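Local atomic coordinates of macro domain-containing protein (Thermosipho africanus, PDB entry 7OMU), a protein that joins a DarT-family domain to a macro domain, which holds adenosine-5-diphosphoribose in a pocket at one end of its central sheet. Residues A184-D189 against P211-L216; P217-K222 against L229-M234; S350-A355 against Q384-L389. The protein carries 1 engineered substitution. All blocks are in the same frame, centred on the assembly; numbering follows the deposited sequence.

Contact 1. Residues A184-D189 against P211-L216; sequences AIYVSD and PTFFFL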
loop_
_atom_site.group_PDB
_atom_site.type_symbol
_atom_site.label_atom_id
_atom_site.label_comp_id
_atom_site.label_asym_id
_atom_site.label_seq_id
_atom_site.Cartn_x
_atom_site.Cartn_y
_atom_site.Cartn_z
ATOM N N ALA A 184 17.252 -12.917 3.055
ATOM C CA ALA A 184 15.996 -13.690 3.001
ATOM C C ALA A 184 15.251 -13.351 1.714
ATOM O O ALA A 184 15.697 -12.452 0.985
ATOM C CB ALA A 184 15.159 -13.374 4.212
ATOM N N ILE A 185 14.155 -14.058 1.452
ATOM C CA ILE A 185 13.236 -13.770 0.316
ATOM C C ILE A 185 11.824 -13.644 0.887
ATOM O O ILE A 185 11.369 -14.596 1.554
ATOM C CB ILE A 185 13.354 -14.853 -0.773
ATOM C CG1 ILE A 185 14.756 -14.876 -1.386
ATOM C CG2 ILE A 185 12.281 -14.674 -1.836
ATOM C CD1 ILE A 185 15.347 -16.253 -1.448
ATOM N N TYR A 186 11.194 -12.490 0.666
ATOM C CA TYR A 186 9.813 -12.186 1.109
ATOM C C TYR A 186 8.856 -12.599 -0.009
ATOM O O TYR A 186 9.203 -12.468 -1.196
ATOM C CB TYR A 186 9.691 -10.716 1.517
ATOM C CG TYR A 186 10.448 -10.374 2.773
ATOM C CD1 TYR A 186 9.927 -10.656 4.026
ATOM C CD2 TYR A 186 11.705 -9.795 2.712
ATOM C CE1 TYR A 186 10.626 -10.358 5.186
ATOM C CE2 TYR A 186 12.415 -9.492 3.863
ATOM C CZ TYR A 186 11.871 -9.769 5.103
ATOM O OH TYR A 186 12.569 -9.471 6.231
ATOM N N VAL A 187 7.686 -13.096 0.391
ATOM C CA VAL A 187 6.738 -13.852 -0.473
ATOM C C VAL A 187 5.319 -13.606 0.048
ATOM O O VAL A 187 5.176 -13.358 1.251
ATOM C CB VAL A 187 7.128 -15.341 -0.466
ATOM C CG1 VAL A 187 6.008 -16.230 -0.961
ATOM C CG2 VAL A 187 8.386 -15.591 -1.280
ATOM N N SER A 188 4.315 -13.667 -0.830
ATOM C CA SER A 188 2.928 -13.198 -0.574
ATOM C C SER A 188 2.175 -14.093 0.422
ATOM O O SER A 188 1.405 -13.519 1.223
ATOM C CB SER A 188 2.168 -13.063 -1.863
ATOM O OG SER A 188 2.205 -14.274 -2.607
ATOM N N ASP A 189 2.337 -15.424 0.374
ATOM C CA ASP A 189 1.575 -16.354 1.256
ATOM C C ASP A 189 2.341 -17.658 1.511
ATOM O O ASP A 189 3.350 -17.911 0.847
ATOM C CB ASP A 189 0.184 -16.646 0.686
ATOM C CG ASP A 189 0.190 -17.422 -0.620
ATOM O OD1 ASP A 189 0.596 -18.595 -0.601
ATOM O OD2 ASP A 189 -0.219 -16.846 -1.644
ATOM N N PRO A 211 2.210 -10.794 3.549
ATOM C CA PRO A 211 1.313 -10.166 2.580
ATOM C C PRO A 211 1.444 -8.635 2.484
ATOM O O PRO A 211 1.131 -8.085 1.431
ATOM C CB PRO A 211 -0.090 -10.545 3.099
ATOM C CG PRO A 211 0.119 -11.786 3.933
ATOM C CD PRO A 211 1.491 -11.605 4.542
ATOM N N THR A 212 1.904 -7.980 3.556
ATOM C CA THR A 212 1.903 -6.495 3.684
ATOM C C THR A 212 2.846 -5.880 2.641
ATOM O O THR A 212 2.566 -4.754 2.192
ATOM C CB THR A 212 2.240 -6.040 5.109
ATOM O OG1 THR A 212 3.627 -6.259 5.369
ATOM C CG2 THR A 212 1.403 -6.743 6.152
ATOM N N PHE A 213 3.903 -6.599 2.248
ATOM C CA PHE A 213 4.862 -6.170 1.196
ATOM C C PHE A 213 4.139 -6.028 -0.145
ATOM O O PHE A 213 4.632 -5.274 -0.987
ATOM C CB PHE A 213 6.015 -7.163 1.046
ATOM C CG PHE A 213 7.119 -7.018 2.060
ATOM C CD1 PHE A 213 7.028 -7.623 3.300
ATOM C CD2 PHE A 213 8.260 -6.294 1.766
ATOM C CE1 PHE A 213 8.047 -7.492 4.230
ATOM C CE2 PHE A 213 9.281 -6.167 2.697
ATOM C CZ PHE A 213 9.178 -6.774 3.924
ATOM N N PHE A 214 3.015 -6.725 -0.335
ATOM C CA PHE A 214 2.305 -6.837 -1.633
ATOM C C PHE A 214 0.942 -6.139 -1.550
ATOM O O PHE A 214 0.042 -6.486 -2.345
ATOM C CB PHE A 214 2.217 -8.314 -2.020
ATOM C CG PHE A 214 3.551 -9.021 -2.008
ATOM C CD1 PHE A 214 4.364 -9.023 -3.134
ATOM C CD2 PHE A 214 4.005 -9.670 -0.870
ATOM C CE1 PHE A 214 5.588 -9.675 -3.127
ATOM C CE2 PHE A 214 5.232 -10.319 -0.862
ATOM C CZ PHE A 214 6.026 -10.313 -1.986
ATOM N N PHE A 215 0.812 -5.170 -0.635
ATOM C CA PHE A 215 -0.405 -4.341 -0.404
ATOM C C PHE A 215 -1.593 -5.225 0.002
ATOM O O PHE A 215 -2.759 -4.846 -0.262
ATOM C CB PHE A 215 -0.739 -3.518 -1.653
ATOM C CG PHE A 215 0.404 -2.676 -2.150
ATOM C CD1 PHE A 215 0.729 -1.483 -1.524
ATOM C CD2 PHE A 215 1.168 -3.088 -3.226
ATOM C CE1 PHE A 215 1.791 -0.715 -1.972
ATOM C CE2 PHE A 215 2.234 -2.321 -3.666
ATOM C CZ PHE A 215 2.540 -1.134 -3.043
ATOM N N LEU A 216 -1.319 -6.374 0.628
ATOM C CA LEU A 216 -2.374 -7.291 1.131
ATOM C C LEU A 216 -2.566 -7.029 2.619
ATOM O O LEU A 216 -1.656 -6.558 3.298
ATOM C CB LEU A 216 -1.978 -8.747 0.866
ATOM C CG LEU A 216 -1.982 -9.186 -0.598
ATOM C CD1 LEU A 216 -1.471 -10.612 -0.738
ATOM C CD2 LEU A 216 -3.370 -9.053 -1.203
#

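Contact 2. Residues P217-K222 against L229-M234; sequences PNREIK and LVEGDM. With APR (adenosine-5-diphosphoribose), chain C.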
loop_
_atom_site.group_PDB
_atom_site.type_symbol
_atom_site.label_atom_id
_atom_site.label_comp_id
_atom_site.label_asym_id
_atom_site.label_seq_id
_atom_site.Cartn_x
_atom_site.Cartn_y
_atom_site.Cartn_z
ATOM N N PRO A 217 -3.763 -7.325 3.164
ATOM C CA PRO A 217 -4.041 -7.076 4.573
ATOM C C PRO A 217 -3.149 -7.924 5.489
ATOM O O PRO A 217 -2.685 -8.982 5.081
ATOM C CB PRO A 217 -5.520 -7.451 4.725
ATOM C CG PRO A 217 -5.767 -8.427 3.608
ATOM C CD PRO A 217 -4.907 -7.928 2.468
ATOM N N ASN A 218 -2.936 -7.410 6.698
ATOM C CA ASN A 218 -2.110 -8.028 7.765
ATOM C C ASN A 218 -2.887 -9.196 8.380
ATOM O O ASN A 218 -2.251 -10.128 8.903
ATOM C CB ASN A 218 -1.734 -6.977 8.806
ATOM C CG ASN A 218 -0.937 -7.557 9.947
ATOM O OD1 ASN A 218 -1.515 -7.969 10.952
ATOM N ND2 ASN A 218 0.378 -7.598 9.797
ATOM N N ARG A 219 -4.216 -9.148 8.305
ATOM C CA ARG A 219 -5.130 -10.193 8.830
ATOM C C ARG A 219 -6.538 -9.937 8.290
ATOM O O ARG A 219 -6.958 -8.774 8.262
ATOM C CB ARG A 219 -5.113 -10.145 10.358
ATOM C CG ARG A 219 -6.066 -11.117 11.034
ATOM C CD ARG A 219 -6.092 -10.817 12.517
ATOM N NE ARG A 219 -6.663 -11.892 13.314
ATOM C CZ ARG A 219 -6.966 -11.785 14.604
ATOM N NH1 ARG A 219 -6.742 -10.647 15.245
ATOM N NH2 ARG A 219 -7.496 -12.812 15.248
ATOM N N GLU A 220 -7.243 -10.989 7.884
ATOM C CA GLU A 220 -8.656 -10.912 7.434
ATOM C C GLU A 220 -9.446 -11.997 8.172
ATOM O O GLU A 220 -8.973 -13.141 8.211
ATOM C CB GLU A 220 -8.720 -11.049 5.912
ATOM C CG GLU A 220 -10.134 -11.076 5.352
ATOM C CD GLU A 220 -10.263 -10.856 3.851
ATOM O OE1 GLU A 220 -9.283 -10.395 3.223
ATOM O OE2 GLU A 220 -11.358 -11.137 3.307
ATOM N N ILE A 221 -10.583 -11.630 8.763
ATOM C CA ILE A 221 -11.501 -12.543 9.506
ATOM C C ILE A 221 -12.841 -12.543 8.773
ATOM O O ILE A 221 -13.531 -11.525 8.855
ATOM C CB ILE A 221 -11.658 -12.077 10.967
ATOM C CG1 ILE A 221 -10.304 -11.887 11.649
ATOM C CG2 ILE A 221 -12.562 -13.015 11.753
ATOM C CD1 ILE A 221 -10.385 -11.181 12.982
ATOM N N LYS A 222 -13.183 -13.627 8.074
ATOM C CA LYS A 222 -14.470 -13.754 7.339
ATOM C C LYS A 222 -15.573 -14.127 8.332
ATOM O O LYS A 222 -15.456 -15.201 8.935
ATOM C CB LYS A 222 -14.341 -14.758 6.192
ATOM C CG LYS A 222 -13.488 -14.240 5.043
ATOM C CD LYS A 222 -13.095 -15.276 4.017
ATOM C CE LYS A 222 -12.054 -14.749 3.047
ATOM N NZ LYS A 222 -11.285 -15.840 2.398
ATOM N N LEU A 229 -13.689 -8.728 8.641
ATOM C CA LEU A 229 -12.891 -7.754 9.417
ATOM C C LEU A 229 -11.468 -7.783 8.870
ATOM O O LEU A 229 -10.994 -8.879 8.539
ATOM C CB LEU A 229 -12.915 -8.152 10.890
ATOM C CG LEU A 229 -14.299 -8.383 11.489
ATOM C CD1 LEU A 229 -14.171 -8.772 12.950
ATOM C CD2 LEU A 229 -15.184 -7.151 11.339
ATOM N N VAL A 230 -10.813 -6.626 8.782
ATOM C CA VAL A 230 -9.495 -6.495 8.102
ATOM C C VAL A 230 -8.584 -5.591 8.939
ATOM O O VAL A 230 -8.962 -4.422 9.157
ATOM C CB VAL A 230 -9.685 -5.948 6.675
ATOM C CG1 VAL A 230 -8.366 -5.853 5.931
ATOM C CG2 VAL A 230 -10.694 -6.763 5.872
ATOM N N GLU A 231 -7.453 -6.125 9.408
ATOM C CA GLU A 231 -6.266 -5.326 9.801
ATOM C C GLU A 231 -5.524 -4.965 8.511
ATOM O O GLU A 231 -5.020 -5.888 7.852
ATOM C CB GLU A 231 -5.334 -6.101 10.734
ATOM C CG GLU A 231 -5.811 -6.212 12.168
ATOM C CD GLU A 231 -4.923 -7.076 13.060
ATOM O OE1 GLU A 231 -3.707 -7.160 12.786
ATOM O OE2 GLU A 231 -5.444 -7.677 14.029
ATOM N N GLY A 232 -5.480 -3.685 8.145
ATOM C CA GLY A 232 -4.773 -3.233 6.934
ATOM C C GLY A 232 -5.068 -1.785 6.583
ATOM O O GLY A 232 -5.605 -1.056 7.447
ATOM N N ASP A 233 -4.714 -1.402 5.353
ATOM C CA ASP A 233 -4.897 -0.044 4.778
ATOM C C ASP A 233 -6.124 -0.059 3.865
ATOM O O ASP A 233 -6.094 -0.762 2.849
ATOM C CB ASP A 233 -3.651 0.392 4.010
ATOM C CG ASP A 233 -3.590 1.885 3.755
ATOM O OD1 ASP A 233 -4.645 2.540 3.851
ATOM O OD2 ASP A 233 -2.478 2.376 3.458
ATOM N N MET A 234 -7.163 0.690 4.236
ATOM C CA MET A 234 -8.453 0.788 3.507
ATOM C C MET A 234 -8.206 1.214 2.053
ATOM O O MET A 234 -8.886 0.677 1.159
ATOM C CB MET A 234 -9.360 1.817 4.187
ATOM C CG MET A 234 -10.740 1.909 3.577
ATOM S SD MET A 234 -11.837 2.950 4.555
ATOM C CE MET A 234 -11.050 4.543 4.329
HETATM N N1 APR C . -7.161 1.839 7.117
HETATM C C2 APR C . -8.001 1.388 8.058
HETATM N N3 APR C . -8.352 1.946 9.216
HETATM C C4 APR C . -7.727 3.125 9.379
HETATM C C5 APR C . -6.836 3.718 8.507
HETATM C C6 APR C . -6.544 3.029 7.314
HETATM N N6 APR C . -5.706 3.477 6.383
HETATM N N7 APR C . -6.400 4.934 9.022
HETATM C C8 APR C . -7.023 5.053 10.172
HETATM N N9 APR C . -7.842 3.977 10.443
HETATM C "C1'" APR C . -8.686 3.761 11.621
HETATM C "C2'" APR C . -8.144 4.389 12.903
HETATM O "O2'" APR C . -7.351 3.469 13.622
HETATM C "C3'" APR C . -9.411 4.795 13.668
HETATM O "O3'" APR C . -9.620 3.946 14.789
HETATM O "O4'" APR C . -9.933 4.366 11.380
HETATM C "C4'" APR C . -10.557 4.682 12.648
HETATM C "C5'" APR C . -11.431 5.907 12.488
HETATM O "O5'" APR C . -10.635 7.041 12.025
HETATM P PA APR C . -10.923 8.547 12.528
HETATM O O1A APR C . -10.614 9.503 11.423
HETATM O O2A APR C . -10.246 8.772 13.841
HETATM O O3A APR C . -12.517 8.538 12.754
HETATM P PB APR C . -13.501 9.063 13.913
HETATM O O1B APR C . -13.085 8.433 15.201
HETATM O O2B APR C . -14.914 8.868 13.469
HETATM O O5D APR C . -13.159 10.636 13.947
HETATM C C5D APR C . -13.815 11.546 13.017
HETATM O O4D APR C . -11.848 12.924 12.773
HETATM O O1D APR C . -11.538 12.016 10.677
HETATM C C1D APR C . -11.763 13.190 11.366
HETATM O O2D APR C . -13.027 14.965 10.169
HETATM C C2D APR C . -13.117 13.791 10.954
HETATM O O3D APR C . -13.594 15.310 12.819
HETATM C C3D APR C . -13.851 14.023 12.274
HETATM C C4D APR C . -13.237 12.934 13.161
#

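Contact 3. Residues S350-A355 against Q384-L389; sequences SLAVPA and QIYLPL. With APR (adenosine-5-diphosphoribose), chain C.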
loop_
_atom_site.group_PDB
_atom_site.type_symbol
_atom_site.label_atom_id
_atom_site.label_comp_id
_atom_site.label_asym_id
_atom_site.label_seq_id
_atom_site.Cartn_x
_atom_site.Cartn_y
_atom_site.Cartn_z
ATOM N N SER A 350 -19.055 -2.740 -4.077
ATOM C CA SER A 350 -18.333 -3.272 -2.891
ATOM C C SER A 350 -17.937 -2.110 -1.970
ATOM O O SER A 350 -17.819 -0.977 -2.459
ATOM C CB SER A 350 -17.143 -4.104 -3.303
ATOM O OG SER A 350 -16.228 -3.357 -4.087
ATOM N N LEU A 351 -17.753 -2.383 -0.680
ATOM C CA LEU A 351 -17.695 -1.340 0.375
ATOM C C LEU A 351 -16.569 -1.635 1.379
ATOM O O LEU A 351 -16.469 -2.780 1.864
ATOM C CB LEU A 351 -19.065 -1.300 1.059
ATOM C CG LEU A 351 -19.277 -0.159 2.049
ATOM C CD1 LEU A 351 -19.281 1.183 1.338
ATOM C CD2 LEU A 351 -20.570 -0.358 2.813
ATOM N N ALA A 352 -15.750 -0.627 1.670
ATOM C CA ALA A 352 -14.815 -0.594 2.813
ATOM C C ALA A 352 -15.268 0.518 3.763
ATOM O O ALA A 352 -15.258 1.687 3.349
ATOM C CB ALA A 352 -13.400 -0.371 2.335
ATOM N N VAL A 353 -15.687 0.161 4.976
ATOM C CA VAL A 353 -15.979 1.133 6.068
ATOM C C VAL A 353 -14.894 0.969 7.128
ATOM O O VAL A 353 -14.520 -0.154 7.468
ATOM C CB VAL A 353 -17.393 0.948 6.655
ATOM C CG1 VAL A 353 -18.472 0.988 5.582
ATOM C CG2 VAL A 353 -17.520 -0.338 7.446
ATOM N N PRO A 354 -14.336 2.076 7.668
ATOM C CA PRO A 354 -13.457 2.001 8.829
ATOM C C PRO A 354 -14.312 1.862 10.088
ATOM O O PRO A 354 -15.467 2.220 10.036
ATOM C CB PRO A 354 -12.730 3.348 8.797
ATOM C CG PRO A 354 -13.760 4.290 8.227
ATOM C CD PRO A 354 -14.530 3.462 7.216
ATOM N N ALA A 355 -13.734 1.349 11.169
ATOM C CA ALA A 355 -14.357 1.354 12.512
ATOM C C ALA A 355 -14.808 2.785 12.827
ATOM O O ALA A 355 -13.939 3.655 12.975
ATOM C CB ALA A 355 -13.375 0.822 13.528
ATOM N N GLN A 384 -15.850 -4.851 3.741
ATOM C CA GLN A 384 -14.678 -4.957 4.644
ATOM C C GLN A 384 -14.796 -3.888 5.735
ATOM O O GLN A 384 -14.690 -2.694 5.414
ATOM C CB GLN A 384 -13.388 -4.811 3.840
ATOM C CG GLN A 384 -13.207 -5.904 2.806
ATOM C CD GLN A 384 -11.871 -5.828 2.113
ATOM O OE1 GLN A 384 -11.255 -4.769 2.023
ATOM N NE2 GLN A 384 -11.420 -6.964 1.607
ATOM N N ILE A 385 -15.045 -4.312 6.973
ATOM C CA ILE A 385 -14.928 -3.437 8.171
ATOM C C ILE A 385 -13.452 -3.441 8.566
ATOM O O ILE A 385 -12.915 -4.530 8.867
ATOM C CB ILE A 385 -15.848 -3.907 9.312
ATOM C CG1 ILE A 385 -17.321 -3.833 8.904
ATOM C CG2 ILE A 385 -15.577 -3.108 10.575
ATOM C CD1 ILE A 385 -18.279 -4.332 9.961
ATOM N N TYR A 386 -12.815 -2.270 8.527
ATOM C CA TYR A 386 -11.365 -2.103 8.790
ATOM C C TYR A 386 -11.176 -1.772 10.266
ATOM O O TYR A 386 -11.546 -0.653 10.692
ATOM C CB TYR A 386 -10.762 -1.075 7.833
ATOM C CG TYR A 386 -10.263 -1.706 6.561
ATOM C CD1 TYR A 386 -11.118 -1.963 5.500
ATOM C CD2 TYR A 386 -8.945 -2.109 6.447
ATOM C CE1 TYR A 386 -10.668 -2.575 4.343
ATOM C CE2 TYR A 386 -8.474 -2.714 5.294
ATOM C CZ TYR A 386 -9.340 -2.954 4.241
ATOM O OH TYR A 386 -8.867 -3.562 3.118
ATOM N N LEU A 387 -10.618 -2.733 11.006
ATOM C CA LEU A 387 -10.378 -2.637 12.469
ATOM C C LEU A 387 -9.451 -1.461 12.755
ATOM O O LEU A 387 -8.545 -1.169 11.974
ATOM C CB LEU A 387 -9.762 -3.942 12.985
ATOM C CG LEU A 387 -10.615 -5.201 12.827
ATOM C CD1 LEU A 387 -9.868 -6.423 13.340
ATOM C CD2 LEU A 387 -11.957 -5.054 13.532
ATOM N N PRO A 388 -9.641 -0.783 13.909
ATOM C CA PRO A 388 -8.813 0.356 14.292
ATOM C C PRO A 388 -7.388 -0.114 14.596
ATOM O O PRO A 388 -7.255 -1.136 15.249
ATOM C CB PRO A 388 -9.502 0.882 15.558
ATOM C CG PRO A 388 -10.159 -0.344 16.150
ATOM C CD PRO A 388 -10.627 -1.127 14.943
ATOM N N LEU A 389 -6.386 0.644 14.138
ATOM C CA LEU A 389 -4.966 0.204 14.053
ATOM C C LEU A 389 -4.170 0.681 15.275
ATOM O O LEU A 389 -3.045 0.188 15.470
ATOM C CB LEU A 389 -4.367 0.729 12.743
ATOM C CG LEU A 389 -4.959 0.119 11.469
ATOM C CD1 LEU A 389 -4.581 0.929 10.238
ATOM C CD2 LEU A 389 -4.533 -1.335 11.307
HETATM N N1 APR C . -7.161 1.839 7.117
HETATM C C2 APR C . -8.001 1.388 8.058
HETATM N N3 APR C . -8.352 1.946 9.216
HETATM C C4 APR C . -7.727 3.125 9.379
HETATM C C5 APR C . -6.836 3.718 8.507
HETATM C C6 APR C . -6.544 3.029 7.314
HETATM N N6 APR C . -5.706 3.477 6.383
HETATM N N7 APR C . -6.400 4.934 9.022
HETATM C C8 APR C . -7.023 5.053 10.172
HETATM N N9 APR C . -7.842 3.977 10.443
HETATM C "C1'" APR C . -8.686 3.761 11.621
HETATM C "C2'" APR C . -8.144 4.389 12.903
HETATM O "O2'" APR C . -7.351 3.469 13.622
HETATM C "C3'" APR C . -9.411 4.795 13.668
HETATM O "O3'" APR C . -9.620 3.946 14.789
HETATM O "O4'" APR C . -9.933 4.366 11.380
HETATM C "C4'" APR C . -10.557 4.682 12.648
HETATM C "C5'" APR C . -11.431 5.907 12.488
HETATM O "O5'" APR C . -10.635 7.041 12.025
HETATM P PA APR C . -10.923 8.547 12.528
HETATM O O1A APR C . -10.614 9.503 11.423
HETATM O O2A APR C . -10.246 8.772 13.841
HETATM O O3A APR C . -12.517 8.538 12.754
HETATM P PB APR C . -13.501 9.063 13.913
HETATM O O1B APR C . -13.085 8.433 15.201
HETATM O O2B APR C . -14.914 8.868 13.469
HETATM O O5D APR C . -13.159 10.636 13.947
HETATM C C5D APR C . -13.815 11.546 13.017
HETATM O O4D APR C . -11.848 12.924 12.773
HETATM O O1D APR C . -11.538 12.016 10.677
HETATM C C1D APR C . -11.763 13.190 11.366
HETATM O O2D APR C . -13.027 14.965 10.169
HETATM C C2D APR C . -13.117 13.791 10.954
HETATM O O3D APR C . -13.594 15.310 12.819
HETATM C C3D APR C . -13.851 14.023 12.274
HETATM C C4D APR C . -13.237 12.934 13.161
#

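Contact 1. Residues A184-D189 against P211-L216
Y186 lays its phenol ring over the ring of F213 in an offset (parallel-displaced) stack, the centroids 4.5 Å apart and the planes inclined by 20°. The overlap is unequal: F213 CZ sits over the centre of the tyrosine ring, whereas Y186 CG lies toward the rim of the phenylalanine. The nearest carbons are Y186 CD1 and F213 CE1, at 3.7 Å. Y186 turns CG beside its own backbone N (chi1 -69°), which lifts the ring from the end of strand 182-187 toward the 3-10 turn 211-213. Tyrosine suits this place because its ring can stack while its OH reaches on to a hydrogen bond with E25.

F214 works differently, laying its ring beside backbone as well as side chain. Its CE2 comes within 3.4 Å of V187 C, and the Y186 carbonyl O lies at the ring edge, in its plane. Over one face stands S188 CB, 4.3 Å from the F214 centroid, a CH-pi contact. Small serine lets the ring come near the chain, and its OG makes a weak hydrogen bond to P104 O. Beyond it, P211 CG packs on S188 O at 3.5 Å.

The turn is tied within itself by P211 O, which accepts from both F214 N, at 2.9 Å, and L216 N. The segments therefore meet through aromatic faces and edges, with S188 CB and the proline ring adding carbon contacts, while backbone bonding fixes the turn that presents F213 and F214: probably mostly dispersion joins the strand end to the chain leaving this sheet.

Contact 2. Residues P217-K222 against L229-M234
The R219 guanidinium receives E231 OE2 at its edge, near its own plane, while I221 CD1 lies over one face, toward the rim. The carboxylate stands almost upright to the guanidinium, their planes 87° apart, so a single oxygen faces NH1. That salt bridge is weak, NH1 to OE2 measuring 3.5 Å; the stronger partner of R219 is D395, which takes NH2. An arginine extended from CG to NE carries its guanidinium far enough to serve both acids. E231 swings CG beside its backbone N (chi1 -76°) and carries its carboxylate across to the R219 side chain.

Strands 219-222 and 227-231 form an antiparallel hairpin. I221 and L229 are a hydrogen-bonded pair, joined by I221 N to L229 O at 2.8 Å and L229 N to I221 O at 2.8 Å. Their CB atoms meet at 4.1 Å, on the face that also bears R219 and E231. E220 and V230, a non-hydrogen-bonded pair, point to the other face. N218 and R219 together face E231 in a classic beta bulge: E231 O accepts N218 N at 2.8 Å and, weakly, R219 N. Just before the bulge, P217 CB packs on V230 CG1 at 3.5 Å, on the face that bears E220 and V230.

Past the hairpin the chain reaches the adenine of adenosine-5-diphosphoribose. D233 OD1 accepts from N6 at 2.9 Å, and M234 N donates to N1 at 3.1 Å, while R259 forms a salt bridge with D233 OD2 and probably steadies the carboxylate. An acceptor beside a donor matches the adenine edge, as in other macro domains; backbone pairing shapes the outer hairpin, and its charged side chains add a weaker, partly exposed tie.

Contact 3. Residues S350-A355 against Q384-L389
V353 and I385 make the tightly packed side of this contact, lying side by side and pointing the same way, with V353 CG2 3.8 Å from I385 CG1. M372 of helix 365-376 covers both, so branched aliphatic side chains fill the buried layer between sheet and helix. The opposite face is more mixed and partly open to solvent at Q384. A352, with only a methyl, sits beside the large ring, its CB 4.0 Å from Y386 CE1. The Y386 hydroxyl donates to Q384 OE1 at 2.9 Å, from above the amide carbonyl plane. The Q384 chain, extended beyond CG, carries the amide along the sheet to the tyrosine hydroxyl.

Between these faces the parallel strands 351-354 and 383-386 are bonded in alternation. Q384 N donates to L351 O, V353 N to Q384 O, Y386 N to V353 O and A355 N to Y386 O. P354 costs no bond here, because its ring N faces away from strand 383-386 while V353 and A355 give their N-H groups to it. The strands belong to a beta-alpha-beta crossover through helix 365-376.

Where the strands end, A355 CB rests on P388 CD at 3.7 Å and the segments open to adenosine-5-diphosphoribose. L389 N donates to its O2' at 3.0 Å, nearly straight at 166°. P388 CB lies near O3', Y386 CB lies 3.7 Å from adenine C2, and L389, largely exposed, touches the adenine beside C4 with CD1. Backbone bonding and aliphatic packing thus set the strand ends, and ligand recognition draws on a main-chain N-H and carbon surface carried by them.

In the fold
Contact 3 is the buried one, between central parallel strands of the macro-domain sheet; contacts 1 and 2 are only partly buried. Contact 2 forms one outer edge of that same sheet, and its strand 227-231 lies directly against strand 383-386 of contact 3, with V230 probably hydrogen-bonded to I385 and L387. Both reach the bound ligand, contact 2 at the adenine edge and contact 3 at the adjoining ribose, with carbon contacts to the adenine. Contact 1 sets a strand of a different sheet against a 3-10 turn and depends on aromatic packing, whereas the other two depend on strand pairing. P211 and T212 pack on P217 and N218 in the connection between the two sheets.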